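Local coordinates for suppressor of fused homolog (Drosophila melanogaster, PDB 6LPH), which probably binds and sequesters transcription factors in Hedgehog signalling, and is seen here as its N-terminal part in complex with a peptide, presumably from Fused, at residues S56-P61 and H73-G78. Residues are numbered along the deposited sequence; the frame is centred on the assembly and turned at random.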
ATOM      1  N   SER A  56      -0.188  -6.780   6.161  1.00  9.91           N
ATOM      2  CA  SER A  56      -0.962  -7.920   5.677  1.00 10.18           C
ATOM      3  C   SER A  56      -0.974  -7.946   4.155  1.00 10.09           C
ATOM      4  O   SER A  56      -0.985  -6.905   3.510  1.00 10.10           O
ATOM      5  CB  SER A  56      -2.413  -7.839   6.150  1.00 11.17           C
ATOM      6  OG  SER A  56      -2.494  -8.175   7.519  1.00 14.33           O
ATOM      7  N   MET A  57      -1.048  -9.143   3.590  1.00 10.00           N
ATOM      8  CA  MET A  57      -1.090  -9.292   2.119  1.00 11.30           C
ATOM      9  C   MET A  57      -2.271 -10.170   1.764  1.00 13.41           C
ATOM     10  O   MET A  57      -2.393 -11.278   2.305  1.00 16.33           O
ATOM     11  CB  MET A  57       0.217  -9.935   1.637  1.00 12.19           C
ATOM     12  CG  MET A  57       1.461  -9.212   2.167  1.00 13.07           C
ATOM     13  SD  MET A  57       2.970  -9.806   1.332  1.00 17.06           S
ATOM     14  CE  MET A  57       3.190 -11.356   2.197  1.00 18.21           C
ATOM     15  N   TYR A  58      -3.164  -9.681   0.897  1.00 12.57           N
ATOM     16  CA  TYR A  58      -4.321 -10.467   0.494  1.00 13.51           C
ATOM     17  C   TYR A  58      -4.333 -10.652  -1.016  1.00 13.28           C
ATOM     18  O   TYR A  58      -3.813  -9.819  -1.744  1.00 11.86           O
ATOM     19  CB  TYR A  58      -5.622  -9.742   0.895  1.00 12.99           C
ATOM     20  CG  TYR A  58      -5.919  -9.733   2.370  1.00 13.23           C
ATOM     21  CD1 TYR A  58      -5.501  -8.660   3.193  1.00 15.17           C
ATOM     22  CD2 TYR A  58      -6.618 -10.790   2.958  1.00 13.91           C
ATOM     23  CE1 TYR A  58      -5.770  -8.653   4.557  1.00 14.54           C
ATOM     24  CE2 TYR A  58      -6.928 -10.776   4.321  1.00 14.00           C
ATOM     25  CZ  TYR A  58      -6.509  -9.718   5.111  1.00 15.68           C
ATOM     26  OH  TYR A  58      -6.797  -9.736   6.460  1.00 16.55           O
ATOM     27  N   ASN A  59      -4.945 -11.744  -1.464  1.00 14.12           N
ATOM     28  CA  ASN A  59      -5.280 -11.912  -2.871  1.00 14.73           C
ATOM     29  C   ASN A  59      -6.659 -11.371  -3.113  1.00 14.67           C
ATOM     30  O   ASN A  59      -7.590 -11.695  -2.362  1.00 19.57           O
ATOM     31  CB  ASN A  59      -5.291 -13.397  -3.269  1.00 17.16           C
ATOM     32  CG  ASN A  59      -5.579 -13.589  -4.754  1.00 19.14           C
ATOM     33  OD1 ASN A  59      -4.778 -13.200  -5.584  1.00 27.26           O
ATOM     34  ND2 ASN A  59      -6.721 -14.168  -5.086  1.00 20.46           N
ATOM     35  N   TYR A  60      -6.807 -10.559  -4.154  1.00 12.59           N
ATOM     36  CA  TYR A  60      -8.142 -10.137  -4.580  1.00 14.70           C
ATOM     37  C   TYR A  60      -8.416 -10.684  -5.990  1.00 14.72           C
ATOM     38  O   TYR A  60      -7.745 -10.276  -6.937  1.00 13.99           O
ATOM     39  CB  TYR A  60      -8.322  -8.601  -4.541  1.00 14.02           C
ATOM     40  CG  TYR A  60      -9.781  -8.257  -4.753  1.00 15.15           C
ATOM     41  CD1 TYR A  60     -10.251  -7.838  -6.003  1.00 12.42           C
ATOM     42  CD2 TYR A  60     -10.720  -8.415  -3.696  1.00 16.09           C
ATOM     43  CE1 TYR A  60     -11.632  -7.577  -6.200  1.00 15.44           C
ATOM     44  CE2 TYR A  60     -12.077  -8.166  -3.892  1.00 17.09           C
ATOM     45  CZ  TYR A  60     -12.529  -7.751  -5.138  1.00 16.36           C
ATOM     46  OH  TYR A  60     -13.884  -7.499  -5.327  1.00 20.49           O
ATOM     47  N   PRO A  61      -9.404 -11.603  -6.137  1.00 14.25           N
ATOM     48  CA  PRO A  61      -9.647 -12.224  -7.440  1.00 13.29           C
ATOM     49  C   PRO A  61     -10.070 -11.256  -8.547  1.00 14.86           C
ATOM     50  O   PRO A  61      -9.872 -11.559  -9.734  1.00 16.15           O
ATOM     51  CB  PRO A  61     -10.793 -13.237  -7.142  1.00 14.06           C
ATOM     52  CG  PRO A  61     -10.668 -13.536  -5.680  1.00 14.58           C
ATOM     53  CD  PRO A  61     -10.262 -12.195  -5.084  1.00 14.21           C
ATOM     54  N   HIS A  73      -3.254  -7.188  -2.485  1.00 10.14           N
ATOM     55  CA  HIS A  73      -3.695  -6.004  -1.684  1.00 10.35           C
ATOM     56  C   HIS A  73      -2.888  -5.981  -0.385  1.00 10.27           C
ATOM     57  O   HIS A  73      -2.899  -6.972   0.386  1.00 11.42           O
ATOM     58  CB  HIS A  73      -5.176  -6.132  -1.415  1.00  9.96           C
ATOM     59  CG  HIS A  73      -5.821  -4.939  -0.735  1.00 10.08           C
ATOM     60  ND1 HIS A  73      -7.028  -5.044  -0.123  1.00 11.27           N
ATOM     61  CD2 HIS A  73      -5.425  -3.608  -0.592  1.00 11.32           C
ATOM     62  CE1 HIS A  73      -7.402  -3.845   0.384  1.00 11.03           C
ATOM     63  NE2 HIS A  73      -6.442  -2.953   0.087  1.00 11.93           N
ATOM     64  N   TYR A  74      -2.134  -4.901  -0.180  1.00  9.82           N
ATOM     65  CA  TYR A  74      -1.266  -4.762   0.988  1.00  9.12           C
ATOM     66  C   TYR A  74      -1.860  -3.759   1.967  1.00  9.69           C
ATOM     67  O   TYR A  74      -2.337  -2.717   1.531  1.00 10.51           O
ATOM     68  CB  TYR A  74       0.085  -4.217   0.542  1.00  8.72           C
ATOM     69  CG  TYR A  74       0.754  -5.184  -0.426  1.00  9.09           C
ATOM     70  CD1 TYR A  74       0.426  -5.184  -1.780  1.00  9.35           C
ATOM     71  CD2 TYR A  74       1.655  -6.131   0.041  1.00  9.47           C
ATOM     72  CE1 TYR A  74       1.071  -6.087  -2.685  1.00 11.07           C
ATOM     73  CE2 TYR A  74       2.317  -7.028  -0.859  1.00 11.60           C
ATOM     74  CZ  TYR A  74       1.976  -7.000  -2.215  1.00 11.31           C
ATOM     75  OH  TYR A  74       2.556  -7.884  -3.106  1.00 14.01           O
ATOM     76  N   ILE A  75      -1.828  -4.072   3.269  1.00  9.22           N
ATOM     77  CA  ILE A  75      -2.368  -3.126   4.321  1.00  9.11           C
ATOM     78  C   ILE A  75      -1.375  -3.005   5.476  1.00  9.56           C
ATOM     79  O   ILE A  75      -0.952  -4.027   6.026  1.00  9.67           O
ATOM     80  CB  ILE A  75      -3.767  -3.519   4.840  1.00 10.08           C
ATOM     81  CG1 ILE A  75      -4.753  -3.688   3.685  1.00 10.22           C
ATOM     82  CG2 ILE A  75      -4.307  -2.436   5.827  1.00  9.97           C
ATOM     83  CD1 ILE A  75      -4.941  -5.122   3.266  1.00 11.07           C
ATOM     84  N   SER A  76      -0.975  -1.768   5.822  1.00 10.33           N
ATOM     85  CA  SER A  76       0.030  -1.541   6.880  1.00 10.40           C
ATOM     86  C   SER A  76      -0.605  -1.427   8.251  1.00 10.85           C
ATOM     87  O   SER A  76      -1.796  -1.067   8.379  1.00 10.89           O
ATOM     88  CB  SER A  76       0.814  -0.230   6.626  1.00 11.41           C
ATOM     89  OG  SER A  76       0.024   0.934   6.974  1.00 13.07           O
ATOM     90  N   PHE A  77       0.199  -1.704   9.279  1.00 10.80           N
ATOM     91  CA  PHE A  77      -0.216  -1.498  10.675  1.00 11.26           C
ATOM     92  C   PHE A  77       0.938  -0.817  11.368  1.00 10.94           C
ATOM     93  O   PHE A  77       2.034  -1.416  11.490  1.00 12.17           O
ATOM     94  CB  PHE A  77      -0.442  -2.827  11.395  1.00 10.95           C
ATOM     95  CG  PHE A  77      -1.522  -3.689  10.796  1.00 12.40           C
ATOM     96  CD1 PHE A  77      -1.270  -4.461   9.654  1.00 11.38           C
ATOM     97  CD2 PHE A  77      -2.767  -3.798  11.418  1.00 12.61           C
ATOM     98  CE1 PHE A  77      -2.254  -5.284   9.113  1.00 12.83           C
ATOM     99  CE2 PHE A  77      -3.743  -4.637  10.883  1.00 15.44           C
ATOM    100  CZ  PHE A  77      -3.490  -5.378   9.726  1.00 14.00           C
ATOM    101  N   GLY A  78       0.698   0.405  11.840  1.00 11.22           N
ATOM    102  CA  GLY A  78       1.688   1.140  12.610  1.00 10.38           C
ATOM    103  C   GLY A  78       1.617   2.649  12.507  1.00 11.02           C
ATOM    104  O   GLY A  78       2.093   3.320  13.411  1.00 13.34           O
TER
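Tyr58 and His73 pair through both backbone amides: Tyr58 N reaches His73 O at 2.8 Å, and His73 N returns to Tyr58 O nearly straight, with 168° at the hydrogen. Two residues along, Ser56 N bonds to Ile75 O at 2.9 Å, more bent at 143°, while Ile75 N gives its hydrogen to Ser56 O. Between these hydrogen-bonded pairs sits the non-hydrogen-bonded pair Met57 and Tyr74, where Tyr74 CA lies 3.3 Å from Ser56 O in a CA-H...O contact.

Met57 and Tyr74 share one face. The long, flexible Met57 side chain lays its sulfur obliquely beside the phenol, Met57 SD 3.6 Å from Tyr74 CE2, a Met-aromatic contact. With CG anti to the carbonyl carbon (chi1 -52°), Met57 CG comes to 3.7 Å from Tyr74 CD2, and a bend at chi3 carries the methyl away from the ring; the side chain also packs on an apolar side chain of the bound peptide. An alanine here would lose the sulfur and probably leave the Tyr74 ring and that peptide side chain without the apolar neighbour they share. The phenol suits Tyr74 because its hydroxyl can hydrogen-bond Pro129 O.

On the opposite face, the beta-branched Ile75 sends its CD1 methyl to two rings: to the edge of Tyr58, 3.6 Å from Tyr58 CD1, and over the centre of the His73 imidazole. That imidazole uses both nitrogens, toward Tyr29 and Asp178. Farther along, Ser56 OG comes to the edge of Phe77, 3.3 Å from Phe77 CE1; the small hydroxyl leaves room for the ring and bonds Gln37. Helix 16-28 covers Tyr58 and Phe77.

The arrangement is an antiparallel beta hairpin, strands 54-60 and 71-77, within the mixed sheet of the SUFU domain.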